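Local coordinates for protein DNA polymerase III, beta subunit (Thermotoga maritima, PDB 1VPK) that probably tethers DNA polymerases and other proteins to DNA as a ring-shaped, head-to-tail dimeric sliding clamp, which makes replication processive, at residues M13-T19 and D96-S102; A78-V82 and E126-I130; L145-M149 and A191-I195; T220-I225 and L236-D240; I342-E348 and I360-I365. One frame throughout, in Å; residues are numbered along the deposited sequence.

Contact 1: residues M13-T19 and D96-S102; sequences MKVTVTT and DEITELS
V15 and V17 face L101 and T99 across two antiparallel strands as hydrogen-bonded pairs; V15 N gives to L101 O at 2.9 Å and T99 N to V17 O at 2.8 Å. V15 and L101 pack apolarly, CD1 of L101 lying 4.1 Å from CB of V15 while F54 touches both, so branched aliphatic residues suit these two places. The bent chain of M13 brings CE back to the backbone of L101 and S102. On the other face of the sheet T16 and E100 run side by side, and chi1 of -54° puts the T16 methyl CG2 anti to the backbone N, where it meets I98 CG2 at 3.6 Å. T19, the first residue of helix 19-29, gives its N-H to E97 O. With chi1 -61° its OG1 lies anti to the carbonyl carbon, where it donates to D96 O (2.6 Å) and accepts from T99 OG1 (2.7 Å). A valine here would probably leave D96 O without this donor and the T99 hydroxyl without its acceptor. The buried hydroxyls form a directed relay, T99 to T19 to D96 O, which fixes both threonine rotations where sheet gives way to helix.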
# COMPACT_ATOMS: atom_id res chain seq x y z
N MET A 13 -41.36 -3.78 4.57
CA MET A 13 -40.41 -4.39 3.67
C MET A 13 -39.53 -5.25 4.56
O MET A 13 -38.98 -4.78 5.56
CB MET A 13 -39.54 -3.39 2.96
CG MET A 13 -38.42 -4.07 2.10
SD MET A 13 -36.77 -3.30 2.17
CE MET A 13 -36.17 -3.65 3.81
N LYS A 14 -39.40 -6.52 4.20
CA LYS A 14 -38.51 -7.44 4.88
C LYS A 14 -37.81 -8.29 3.81
O LYS A 14 -38.43 -8.71 2.86
CB LYS A 14 -39.28 -8.32 5.88
CG LYS A 14 -39.98 -7.55 7.04
CD LYS A 14 -40.87 -8.46 7.96
CE LYS A 14 -41.35 -7.70 9.25
NZ LYS A 14 -41.52 -8.50 10.51
N VAL A 15 -36.49 -8.45 3.94
CA VAL A 15 -35.73 -9.33 3.08
C VAL A 15 -34.80 -10.21 3.92
O VAL A 15 -34.07 -9.72 4.79
CB VAL A 15 -34.91 -8.51 2.05
CG1 VAL A 15 -34.09 -9.42 1.16
CG2 VAL A 15 -35.85 -7.65 1.20
N THR A 16 -34.83 -11.50 3.65
CA THR A 16 -33.80 -12.42 4.15
C THR A 16 -32.95 -12.89 2.98
O THR A 16 -33.46 -13.41 1.99
CB THR A 16 -34.42 -13.61 4.90
OG1 THR A 16 -35.26 -13.08 5.92
CG2 THR A 16 -33.34 -14.48 5.54
N VAL A 17 -31.63 -12.68 3.09
CA VAL A 17 -30.69 -13.00 1.99
C VAL A 17 -29.36 -13.52 2.59
O VAL A 17 -28.99 -13.14 3.69
CB VAL A 17 -30.46 -11.72 1.12
CG1 VAL A 17 -29.90 -10.62 1.94
CG2 VAL A 17 -29.58 -12.02 -0.17
N THR A 18 -28.64 -14.37 1.88
CA THR A 18 -27.35 -14.79 2.36
C THR A 18 -26.46 -13.60 2.25
O THR A 18 -26.63 -12.76 1.36
CB THR A 18 -26.72 -15.92 1.53
OG1 THR A 18 -26.46 -15.43 0.22
CG2 THR A 18 -27.66 -17.14 1.50
N THR A 19 -25.51 -13.52 3.18
CA THR A 19 -24.60 -12.38 3.23
C THR A 19 -23.69 -12.34 2.00
O THR A 19 -23.42 -11.29 1.43
CB THR A 19 -23.80 -12.45 4.49
OG1 THR A 19 -24.71 -12.40 5.59
CG2 THR A 19 -22.83 -11.31 4.57
N ASP A 96 -22.32 -12.93 9.75
CA ASP A 96 -23.09 -14.20 9.70
C ASP A 96 -23.43 -14.61 8.25
O ASP A 96 -23.41 -13.78 7.37
CB ASP A 96 -24.36 -14.02 10.52
CG ASP A 96 -25.02 -15.32 10.90
OD1 ASP A 96 -24.89 -15.69 12.11
OD2 ASP A 96 -25.71 -15.94 10.04
N GLU A 97 -23.71 -15.91 8.04
CA GLU A 97 -24.09 -16.47 6.71
C GLU A 97 -25.37 -15.81 6.16
O GLU A 97 -25.55 -15.70 4.94
CB GLU A 97 -24.36 -17.98 6.80
CG GLU A 97 -23.12 -18.81 6.68
CD GLU A 97 -23.41 -20.28 6.76
OE1 GLU A 97 -24.45 -20.77 6.16
OE2 GLU A 97 -22.58 -21.02 7.39
N ILE A 98 -26.26 -15.34 7.07
CA ILE A 98 -27.54 -14.72 6.71
C ILE A 98 -27.61 -13.29 7.19
O ILE A 98 -27.07 -12.91 8.26
CB ILE A 98 -28.72 -15.50 7.34
CG1 ILE A 98 -28.66 -16.99 7.02
CG2 ILE A 98 -30.07 -14.90 6.93
CD1 ILE A 98 -28.52 -17.29 5.58
N THR A 99 -28.26 -12.47 6.36
CA THR A 99 -28.50 -11.07 6.62
C THR A 99 -29.98 -10.79 6.43
O THR A 99 -30.61 -11.34 5.52
CB THR A 99 -27.71 -10.15 5.68
OG1 THR A 99 -26.30 -10.23 5.98
CG2 THR A 99 -28.15 -8.71 5.87
N GLU A 100 -30.54 -10.00 7.36
CA GLU A 100 -31.94 -9.62 7.34
C GLU A 100 -32.02 -8.07 7.15
O GLU A 100 -31.32 -7.33 7.84
CB GLU A 100 -32.63 -10.08 8.64
CG GLU A 100 -33.06 -11.53 8.58
CD GLU A 100 -33.78 -12.04 9.85
OE1 GLU A 100 -33.57 -11.46 10.96
OE2 GLU A 100 -34.53 -13.06 9.73
N LEU A 101 -32.84 -7.63 6.20
CA LEU A 101 -33.06 -6.22 5.92
C LEU A 101 -34.50 -5.85 6.22
O LEU A 101 -35.44 -6.61 5.94
CB LEU A 101 -32.84 -5.88 4.46
CG LEU A 101 -31.60 -6.32 3.73
CD1 LEU A 101 -31.81 -5.89 2.28
CD2 LEU A 101 -30.40 -5.65 4.36
N SER A 102 -34.68 -4.67 6.80
CA SER A 102 -36.03 -4.20 7.08
C SER A 102 -35.95 -2.71 7.23
O SER A 102 -34.88 -2.14 7.19
CB SER A 102 -36.62 -4.87 8.33
OG SER A 102 -35.83 -4.65 9.50

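Contact 2: residues A78-V82 and E126-I130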
# COMPACT_ATOMS: atom_id res chain seq x y z
N ALA A 78 -40.75 -1.39 -1.31
CA ALA A 78 -39.98 -0.19 -0.95
C ALA A 78 -39.12 0.23 -2.16
O ALA A 78 -38.84 -0.58 -3.05
CB ALA A 78 -39.12 -0.47 0.29
N ARG A 79 -38.76 1.52 -2.22
CA ARG A 79 -37.83 2.04 -3.25
C ARG A 79 -37.13 3.21 -2.54
O ARG A 79 -37.79 4.16 -2.16
CB ARG A 79 -38.57 2.51 -4.51
CG ARG A 79 -37.69 2.78 -5.72
CD ARG A 79 -38.50 3.15 -7.05
NE ARG A 79 -37.60 3.14 -8.24
CZ ARG A 79 -36.92 4.19 -8.72
NH1 ARG A 79 -37.01 5.37 -8.13
NH2 ARG A 79 -36.11 4.07 -9.75
N PHE A 80 -35.82 3.11 -2.33
CA PHE A 80 -35.07 4.15 -1.59
C PHE A 80 -33.61 4.05 -1.99
O PHE A 80 -33.19 3.08 -2.64
CB PHE A 80 -35.25 4.00 -0.07
CG PHE A 80 -34.83 2.64 0.45
CD1 PHE A 80 -33.52 2.38 0.83
CD2 PHE A 80 -35.74 1.60 0.49
CE1 PHE A 80 -33.14 1.12 1.24
CE2 PHE A 80 -35.37 0.36 0.94
CZ PHE A 80 -34.09 0.11 1.32
N VAL A 81 -32.83 5.05 -1.60
CA VAL A 81 -31.42 5.08 -1.90
C VAL A 81 -30.67 5.05 -0.57
O VAL A 81 -31.12 5.65 0.43
CB VAL A 81 -31.09 6.30 -2.78
CG1 VAL A 81 -29.61 6.41 -3.13
CG2 VAL A 81 -31.92 6.24 -4.07
N VAL A 82 -29.56 4.32 -0.55
CA VAL A 82 -28.66 4.31 0.59
C VAL A 82 -27.22 4.71 0.18
O VAL A 82 -26.76 4.37 -0.91
CB VAL A 82 -28.69 2.93 1.32
CG1 VAL A 82 -29.84 2.91 2.34
CG2 VAL A 82 -28.78 1.80 0.36
N GLU A 126 -35.78 10.72 -7.66
CA GLU A 126 -34.95 11.23 -8.77
C GLU A 126 -33.91 10.24 -9.24
O GLU A 126 -33.08 10.58 -10.10
CB GLU A 126 -34.30 12.55 -8.37
CG GLU A 126 -35.28 13.70 -8.40
CD GLU A 126 -34.82 14.94 -7.65
OE1 GLU A 126 -33.68 14.99 -7.13
OE2 GLU A 126 -35.63 15.87 -7.56
N PHE A 127 -33.96 9.01 -8.72
CA PHE A 127 -33.13 7.96 -9.22
C PHE A 127 -33.81 7.34 -10.46
O PHE A 127 -34.91 6.81 -10.38
CB PHE A 127 -32.87 6.89 -8.16
CG PHE A 127 -31.76 6.01 -8.49
CD1 PHE A 127 -31.91 4.99 -9.44
CD2 PHE A 127 -30.53 6.16 -7.88
CE1 PHE A 127 -30.86 4.16 -9.76
CE2 PHE A 127 -29.50 5.34 -8.19
CZ PHE A 127 -29.67 4.34 -9.14
N PRO A 128 -33.15 7.39 -11.59
CA PRO A 128 -33.78 6.98 -12.84
C PRO A 128 -33.93 5.46 -13.06
O PRO A 128 -33.22 4.65 -12.47
CB PRO A 128 -32.83 7.53 -13.86
CG PRO A 128 -31.49 7.38 -13.20
CD PRO A 128 -31.75 7.81 -11.80
N GLU A 129 -34.87 5.08 -13.92
CA GLU A 129 -34.99 3.68 -14.38
C GLU A 129 -33.79 3.32 -15.25
O GLU A 129 -33.39 4.10 -16.12
CB GLU A 129 -36.28 3.48 -15.21
CG GLU A 129 -37.55 3.39 -14.38
CD GLU A 129 -37.57 2.15 -13.46
OE1 GLU A 129 -36.76 1.22 -13.70
OE2 GLU A 129 -38.39 2.12 -12.52
N ILE A 130 -33.20 2.15 -15.01
CA ILE A 130 -32.07 1.68 -15.80
C ILE A 130 -32.61 0.66 -16.81
O ILE A 130 -33.16 -0.38 -16.42
CB ILE A 130 -31.00 1.09 -14.93
CG1 ILE A 130 -30.47 2.18 -13.96
CG2 ILE A 130 -29.88 0.46 -15.80
CD1 ILE A 130 -29.53 1.63 -12.99
O HOH W 1 -35.93 1.27 -11.03
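R79 reaches from its strand to the backbone of the loop at F127, its chain extended from CG to NE with CG anti to the backbone N (chi1 -167°). F127 O lies at the guanidinium edge, almost exactly in its plane. NH2 donates to it at 3.1 Å with an N-H...O angle of 163°, and NH1 adds a weak bond at 3.4 Å. NH2 also gives a hydrogen to a water at 3.1 Å, which in turn donates weakly to OE1 of E129. E129 OE2, 4.1 Å from NH2 and set off the guanidinium plane, probably adds only a general electrostatic attraction. Further along, NH1 bonds weakly to A124 O, and NE has a long, weak ion pair with E48. A long, multiply donating arginine suits a place with several acceptors spread along a loop; a leucine in its place would probably leave F127 O without its donors and the water without its link to the strand. Beside these polar bonds, V81 CG2 touches F127 CD2 at 4.1 Å, the side chains crossing near a right angle. An irregular loop is thus pinned to an outer strand, 78-83, of the antiparallel sheet that the N-terminal clamp domain shares with the central domain.

Contact 3: residues L145-M149 and A191-I195; sequences LLEEM and AEEQI
A191 meets the helix at M149, whose CE lies 4.2 Å from A191 CB and 3.7 Å from A191 O. The methyl side chain suits this buried spot because the helix backbone comes near: A191 CB is 4.0 Å from M149 O. E192 points its CB away from the helix, and its carboxylate makes a salt bridge with R179, yet its CA is still 4.0 Å from M149 CE. E193 carries the middle of the contact. Its CG is anti to the carbonyl carbon (chi1 -66°), and a bend at chi2 (-80°) brings the methylenes obliquely against M149, CG meeting SD at 3.6 Å. The carboxyl carbon then comes to 3.9 Å from CD1 of L145, while OE2 accepts from the hydroxyl of Y368; a glutamate thus offers methylenes to the sulfur and a polar end to the tyrosine. This is helix-on-sheet packing, helix 143-153 running nearly antiparallel to strand 187-194 in the central domain, in a clamp family whose domains set helices against antiparallel sheets; the short segment axes run 162° apart in direction and approach to 9.4 Å. Q194 points its CB away, but its backbone O sits 4.1 Å from CD2 of L145. I195, just beyond, brings CG2 to the same leucine branch, the two side chains crossing at a slant, with L178, F139 and V141 also packed against the isoleucine.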
# COMPACT_ATOMS: atom_id res chain seq x y z
N LEU A 145 -12.12 -15.14 -20.88
CA LEU A 145 -11.44 -14.59 -22.05
C LEU A 145 -11.58 -13.08 -22.14
O LEU A 145 -10.63 -12.36 -22.38
CB LEU A 145 -12.04 -15.19 -23.32
CG LEU A 145 -11.31 -14.88 -24.63
CD1 LEU A 145 -9.93 -15.51 -24.58
CD2 LEU A 145 -12.08 -15.48 -25.79
N LEU A 146 -12.80 -12.60 -21.99
CA LEU A 146 -13.04 -11.16 -22.07
C LEU A 146 -12.35 -10.42 -20.92
O LEU A 146 -11.78 -9.37 -21.13
CB LEU A 146 -14.52 -10.87 -22.09
CG LEU A 146 -14.88 -9.38 -22.24
CD1 LEU A 146 -14.38 -8.81 -23.56
CD2 LEU A 146 -16.41 -9.20 -22.09
N GLU A 147 -12.37 -11.00 -19.72
CA GLU A 147 -11.65 -10.43 -18.57
C GLU A 147 -10.19 -10.20 -18.87
O GLU A 147 -9.66 -9.13 -18.64
CB GLU A 147 -11.75 -11.33 -17.34
CG GLU A 147 -11.33 -10.62 -16.05
CD GLU A 147 -9.84 -10.80 -15.65
OE1 GLU A 147 -9.16 -11.74 -16.13
OE2 GLU A 147 -9.34 -10.01 -14.80
N GLU A 148 -9.56 -11.26 -19.38
CA GLU A 148 -8.15 -11.24 -19.81
C GLU A 148 -7.86 -10.19 -20.87
O GLU A 148 -6.88 -9.43 -20.77
CB GLU A 148 -7.75 -12.65 -20.27
CG GLU A 148 -6.43 -12.74 -21.02
CD GLU A 148 -6.04 -14.22 -21.34
OE1 GLU A 148 -6.95 -15.10 -21.33
OE2 GLU A 148 -4.83 -14.49 -21.58
N MET A 149 -8.69 -10.12 -21.89
CA MET A 149 -8.53 -9.12 -22.91
C MET A 149 -8.62 -7.72 -22.31
O MET A 149 -7.80 -6.87 -22.63
CB MET A 149 -9.59 -9.28 -23.99
CG MET A 149 -9.55 -10.62 -24.77
SD MET A 149 -10.77 -10.64 -26.09
CE MET A 149 -10.07 -9.40 -27.15
N ALA A 191 -5.51 -6.02 -28.01
CA ALA A 191 -5.78 -7.43 -27.76
C ALA A 191 -6.85 -7.88 -28.77
O ALA A 191 -7.84 -7.15 -29.01
CB ALA A 191 -6.33 -7.62 -26.29
N GLU A 192 -6.66 -9.06 -29.35
CA GLU A 192 -7.60 -9.60 -30.32
C GLU A 192 -7.77 -11.10 -30.11
O GLU A 192 -6.78 -11.84 -29.94
CB GLU A 192 -7.07 -9.32 -31.72
CG GLU A 192 -7.91 -9.80 -32.86
CD GLU A 192 -7.30 -9.38 -34.19
OE1 GLU A 192 -7.52 -8.21 -34.57
OE2 GLU A 192 -6.62 -10.21 -34.82
N GLU A 193 -9.01 -11.58 -30.14
CA GLU A 193 -9.26 -13.01 -29.96
C GLU A 193 -10.42 -13.45 -30.83
O GLU A 193 -11.41 -12.72 -31.03
CB GLU A 193 -9.66 -13.32 -28.50
CG GLU A 193 -8.56 -13.10 -27.47
CD GLU A 193 -7.58 -14.22 -27.41
OE1 GLU A 193 -7.78 -15.22 -28.12
OE2 GLU A 193 -6.60 -14.11 -26.64
N GLN A 194 -10.31 -14.69 -31.27
CA GLN A 194 -11.38 -15.35 -31.95
C GLN A 194 -12.51 -15.60 -30.98
O GLN A 194 -12.30 -16.05 -29.84
CB GLN A 194 -10.88 -16.65 -32.56
CG GLN A 194 -11.93 -17.29 -33.43
CD GLN A 194 -11.46 -18.43 -34.25
OE1 GLN A 194 -10.29 -18.50 -34.67
NE2 GLN A 194 -12.39 -19.33 -34.56
N ILE A 195 -13.72 -15.26 -31.41
CA ILE A 195 -14.93 -15.50 -30.63
C ILE A 195 -15.99 -15.96 -31.64
O ILE A 195 -15.67 -16.11 -32.83
CB ILE A 195 -15.40 -14.27 -29.90
CG1 ILE A 195 -15.78 -13.13 -30.86
CG2 ILE A 195 -14.32 -13.79 -28.87
CD1 ILE A 195 -16.55 -12.05 -30.17

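Contact 4: residues T220-I225 and L236-D240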
# COMPACT_ATOMS: atom_id res chain seq x y z
N THR A 220 -18.43 -12.41 -11.54
CA THR A 220 -19.39 -13.42 -11.96
C THR A 220 -18.73 -14.80 -12.05
O THR A 220 -17.57 -14.94 -12.44
CB THR A 220 -20.13 -13.04 -13.28
OG1 THR A 220 -21.07 -14.08 -13.61
CG2 THR A 220 -19.20 -12.91 -14.41
N THR A 221 -19.47 -15.83 -11.68
CA THR A 221 -18.99 -17.19 -11.82
C THR A 221 -19.56 -17.80 -13.09
O THR A 221 -19.31 -18.97 -13.37
CB THR A 221 -19.35 -18.05 -10.59
OG1 THR A 221 -20.76 -18.33 -10.58
CG2 THR A 221 -18.96 -17.32 -9.28
N GLU A 222 -20.30 -17.04 -13.88
CA GLU A 222 -20.92 -17.65 -15.03
C GLU A 222 -19.98 -17.74 -16.24
O GLU A 222 -19.16 -16.85 -16.46
CB GLU A 222 -22.28 -17.02 -15.33
CG GLU A 222 -22.32 -15.85 -16.27
CD GLU A 222 -23.76 -15.50 -16.63
OE1 GLU A 222 -24.61 -15.61 -15.70
OE2 GLU A 222 -24.03 -15.13 -17.82
N PRO A 223 -20.05 -18.87 -16.99
CA PRO A 223 -19.05 -19.23 -18.03
C PRO A 223 -18.94 -18.28 -19.23
O PRO A 223 -17.86 -18.08 -19.79
CB PRO A 223 -19.52 -20.63 -18.49
CG PRO A 223 -20.33 -21.12 -17.41
CD PRO A 223 -21.05 -19.93 -16.84
N THR A 224 -20.07 -17.72 -19.63
CA THR A 224 -20.10 -16.74 -20.71
C THR A 224 -20.98 -15.56 -20.34
O THR A 224 -21.79 -15.65 -19.43
CB THR A 224 -20.69 -17.33 -21.97
OG1 THR A 224 -22.02 -17.77 -21.71
CG2 THR A 224 -19.90 -18.50 -22.42
N ILE A 225 -20.79 -14.44 -21.03
CA ILE A 225 -21.62 -13.24 -20.85
C ILE A 225 -22.11 -12.73 -22.22
O ILE A 225 -21.52 -13.05 -23.26
CB ILE A 225 -20.86 -12.08 -20.16
CG1 ILE A 225 -19.63 -11.65 -20.96
CG2 ILE A 225 -20.48 -12.44 -18.74
CD1 ILE A 225 -19.94 -10.58 -22.01
N LEU A 236 -24.09 -5.20 -21.24
CA LEU A 236 -23.33 -6.36 -20.87
C LEU A 236 -24.15 -7.06 -19.79
O LEU A 236 -24.37 -6.49 -18.71
CB LEU A 236 -21.99 -5.93 -20.32
CG LEU A 236 -20.91 -7.00 -20.16
CD1 LEU A 236 -19.86 -6.81 -21.27
CD2 LEU A 236 -20.24 -6.87 -18.83
N SER A 237 -24.60 -8.28 -20.08
CA SER A 237 -25.58 -8.99 -19.25
C SER A 237 -25.02 -10.32 -18.78
O SER A 237 -24.41 -11.08 -19.58
CB SER A 237 -26.83 -9.31 -20.08
OG SER A 237 -27.52 -8.13 -20.46
N THR A 238 -25.25 -10.62 -17.50
CA THR A 238 -25.18 -11.97 -16.97
C THR A 238 -26.62 -12.39 -16.61
O THR A 238 -27.58 -11.68 -16.91
CB THR A 238 -24.27 -12.07 -15.73
OG1 THR A 238 -24.91 -11.45 -14.60
CG2 THR A 238 -22.93 -11.37 -15.98
N ASN A 239 -26.74 -13.58 -16.03
CA ASN A 239 -27.98 -14.13 -15.48
C ASN A 239 -28.78 -13.10 -14.65
O ASN A 239 -29.97 -12.89 -14.89
CB ASN A 239 -27.55 -15.30 -14.57
CG ASN A 239 -28.66 -16.22 -14.20
OD1 ASN A 239 -29.45 -16.66 -15.06
ND2 ASN A 239 -28.71 -16.59 -12.92
N ASP A 240 -28.07 -12.43 -13.73
CA ASP A 240 -28.66 -11.67 -12.61
C ASP A 240 -28.37 -10.16 -12.67
O ASP A 240 -28.92 -9.41 -11.86
CB ASP A 240 -28.00 -12.11 -11.29
CG ASP A 240 -28.46 -13.40 -10.79
OD1 ASP A 240 -29.48 -13.96 -11.27
OD2 ASP A 240 -27.77 -13.89 -9.86
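The CA atoms nearest each other are those of I225 and T238, 5.4 Å apart, at the end of a hairpin whose strands 224-229 and 233-237 join through the backbone bonds of S237 and T226. E222 spans the gap with a chain extended beyond CG and a first torsion of 91°, away from the usual staggered values. Its OE1 accepts from N239 N at 3.0 Å with an N-H...O angle of 166°, the donor coming from the syn side and 31° out of the carboxylate plane. The carboxylate also crosses the T238 side chain at a slant, OE1 being 3.6 Å from CB. A glutamate suits the place because it is long enough to accept from a backbone N-H in the loop after strand 233-237. T220 and T238 meet tip to tip, OG1 to CG2; the T220 hydroxyl is at the same time the acceptor for E222 N (3.1 Å). I225 gives the apolar part: CG2 touches T238 CG2 at 3.8 Å and CD1 touches CD1 of L236 at 3.8 Å, while L146 and T143 of helix 143-153 cover the isoleucine. The T220 OG1 bond makes an ST turn, which leads from the preceding helix 207-218 into the beta hairpin of the central clamp domain.

Contact 5: residues I342-E348 and I360-I365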
# COMPACT_ATOMS: atom_id res chain seq x y z
N ILE A 342 2.52 -8.68 -19.92
CA ILE A 342 2.91 -9.82 -20.75
C ILE A 342 3.22 -10.99 -19.86
O ILE A 342 3.86 -10.85 -18.81
CB ILE A 342 4.09 -9.45 -21.64
CG1 ILE A 342 3.63 -8.42 -22.69
CG2 ILE A 342 4.71 -10.69 -22.30
CD1 ILE A 342 4.71 -7.89 -23.57
N GLU A 343 2.80 -12.17 -20.30
CA GLU A 343 2.94 -13.38 -19.48
C GLU A 343 4.05 -14.30 -19.94
O GLU A 343 4.53 -15.11 -19.14
CB GLU A 343 1.59 -14.10 -19.43
CG GLU A 343 0.46 -13.07 -19.20
CD GLU A 343 -0.86 -13.66 -18.71
OE1 GLU A 343 -0.89 -14.78 -18.11
OE2 GLU A 343 -1.88 -12.95 -18.92
N THR A 344 4.52 -14.16 -21.17
CA THR A 344 5.65 -14.97 -21.63
C THR A 344 6.97 -14.57 -20.99
O THR A 344 7.14 -13.43 -20.59
CB THR A 344 5.81 -14.93 -23.18
OG1 THR A 344 5.96 -13.57 -23.63
CG2 THR A 344 4.61 -15.52 -23.83
N GLU A 345 7.92 -15.50 -20.94
CA GLU A 345 9.22 -15.27 -20.34
C GLU A 345 10.10 -14.40 -21.19
O GLU A 345 10.99 -13.74 -20.66
CB GLU A 345 9.96 -16.56 -20.07
CG GLU A 345 9.27 -17.43 -19.09
CD GLU A 345 9.96 -18.76 -18.89
OE1 GLU A 345 11.17 -18.88 -19.14
OE2 GLU A 345 9.27 -19.72 -18.49
N GLU A 346 9.85 -14.44 -22.51
CA GLU A 346 10.56 -13.66 -23.50
C GLU A 346 9.62 -12.73 -24.24
O GLU A 346 8.47 -13.07 -24.49
CB GLU A 346 11.25 -14.57 -24.53
CG GLU A 346 12.35 -15.45 -23.95
CD GLU A 346 13.62 -14.71 -23.64
OE1 GLU A 346 13.99 -13.82 -24.41
OE2 GLU A 346 14.28 -15.04 -22.64
N ILE A 347 10.13 -11.58 -24.60
CA ILE A 347 9.39 -10.59 -25.37
C ILE A 347 10.24 -10.14 -26.57
O ILE A 347 11.48 -10.33 -26.58
CB ILE A 347 8.97 -9.36 -24.50
CG1 ILE A 347 10.19 -8.56 -24.02
CG2 ILE A 347 8.18 -9.80 -23.28
CD1 ILE A 347 10.31 -7.22 -24.63
N GLU A 348 9.57 -9.57 -27.57
CA GLU A 348 10.25 -8.87 -28.63
C GLU A 348 10.00 -7.39 -28.60
O GLU A 348 8.90 -6.93 -28.27
CB GLU A 348 9.81 -9.29 -30.03
CG GLU A 348 9.66 -10.69 -30.29
CD GLU A 348 9.56 -10.92 -31.78
OE1 GLU A 348 9.03 -10.06 -32.54
OE2 GLU A 348 10.07 -11.96 -32.20
N ILE A 360 6.17 -3.69 -28.94
CA ILE A 360 6.50 -4.75 -28.03
C ILE A 360 5.43 -5.85 -28.04
O ILE A 360 4.18 -5.60 -27.93
CB ILE A 360 6.72 -4.22 -26.61
CG1 ILE A 360 7.85 -3.18 -26.60
CG2 ILE A 360 7.04 -5.39 -25.67
CD1 ILE A 360 7.95 -2.42 -25.32
N ASN A 361 5.89 -7.09 -28.15
CA ASN A 361 4.97 -8.21 -28.09
C ASN A 361 5.55 -9.41 -27.37
O ASN A 361 6.75 -9.54 -27.29
CB ASN A 361 4.51 -8.57 -29.51
CG ASN A 361 5.62 -8.70 -30.47
OD1 ASN A 361 5.97 -7.74 -31.18
ND2 ASN A 361 6.16 -9.92 -30.56
N PRO A 362 4.69 -10.31 -26.89
CA PRO A 362 5.19 -11.59 -26.38
C PRO A 362 5.78 -12.39 -27.52
O PRO A 362 5.32 -12.25 -28.64
CB PRO A 362 3.96 -12.30 -25.87
CG PRO A 362 2.86 -11.54 -26.25
CD PRO A 362 3.24 -10.25 -26.88
N LEU A 363 6.80 -13.21 -27.22
CA LEU A 363 7.45 -13.99 -28.23
C LEU A 363 6.53 -15.09 -28.65
O LEU A 363 6.10 -15.89 -27.85
CB LEU A 363 8.78 -14.58 -27.72
CG LEU A 363 9.58 -15.49 -28.63
CD1 LEU A 363 10.07 -14.65 -29.85
CD2 LEU A 363 10.74 -16.13 -27.92
N ASP A 364 6.29 -15.15 -29.95
CA ASP A 364 5.56 -16.24 -30.61
C ASP A 364 4.11 -16.41 -30.17
O ASP A 364 3.56 -17.50 -30.19
CB ASP A 364 6.32 -17.55 -30.46
CG ASP A 364 7.58 -17.59 -31.31
OD1 ASP A 364 7.64 -16.95 -32.38
OD2 ASP A 364 8.52 -18.28 -30.88
N ILE A 365 3.49 -15.32 -29.76
CA ILE A 365 2.11 -15.33 -29.29
C ILE A 365 1.46 -14.24 -30.06
O ILE A 365 1.92 -13.12 -30.05
CB ILE A 365 1.97 -15.02 -27.79
CG1 ILE A 365 2.65 -16.10 -26.96
CG2 ILE A 365 0.50 -14.90 -27.42
CD1 ILE A 365 2.02 -17.44 -27.03
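Backbone hydrogen bonds link E348 with N361 as a hydrogen-bonded antiparallel pair: E348 N gives to N361 O at 2.8 Å and N361 N to E348 O at 3.0 Å. Proline suits the non-hydrogen-bonded site facing I347, where no N-H is needed toward the partner strand; one residue on, L363 N donates to E346 O. That oxygen takes a second donor, T344 OG1 at 2.7 Å, the two arriving from opposite faces of the carbonyl plane. A threonine fits here because its hydroxyl, held at chi1 57° between backbone N and carbonyl carbon, reaches the oxygen while CG2 slides past CG1 of I365 at 3.7 Å.

Polar side chains meet on the face of E348 and N361. N361 ND2 gives a straight bond to P362 O (3.1 Å, 176°) and a weak one to E348 OE1, whose carboxylate plane is tilted 52° from the amide; OE1 also has a salt bridge to K266.

The apolar contacts gather round I360 and P362. CD1 of I342 and of I347 both reach CG2 of I360, at 4.0 and 3.9 Å, and I342 CG2 rests on CB of P362. L363 sets CD2 3.8 Å from E346 CB and CD1 against E348.

The type II turn from P362 to I365 follows strand 358-362, which forms a hairpin with strand 346-351; strand 265-270 flanks it, while helix 332-341 packs I335 and V338 on I360.

How the contacts relate
Contacts 1 and 2 lie in the N-terminal domain, interleave along the chain and touch: M13 SD packs on F80 CE2 at 4.1 Å. Contacts 3 and 4 share the central domain, where L146 CD2 of contact 3 lies 3.8 Å from I225 CD1 of contact 4. Contacts 2 and 4 reach the same sheet, which spans both domains, with nearest atoms about 9 Å apart. Contacts 3 and 5 likewise reach one sheet and touch: E148 OE2 and E343 OE2, like charges, come to 4.3 Å, with K152 a long, weak partner of both. Contacts 1 and 5, centres about 48 Å apart, lie on opposite sides of the chain's centre, consistent with an arc forming half of the dimeric ring around DNA.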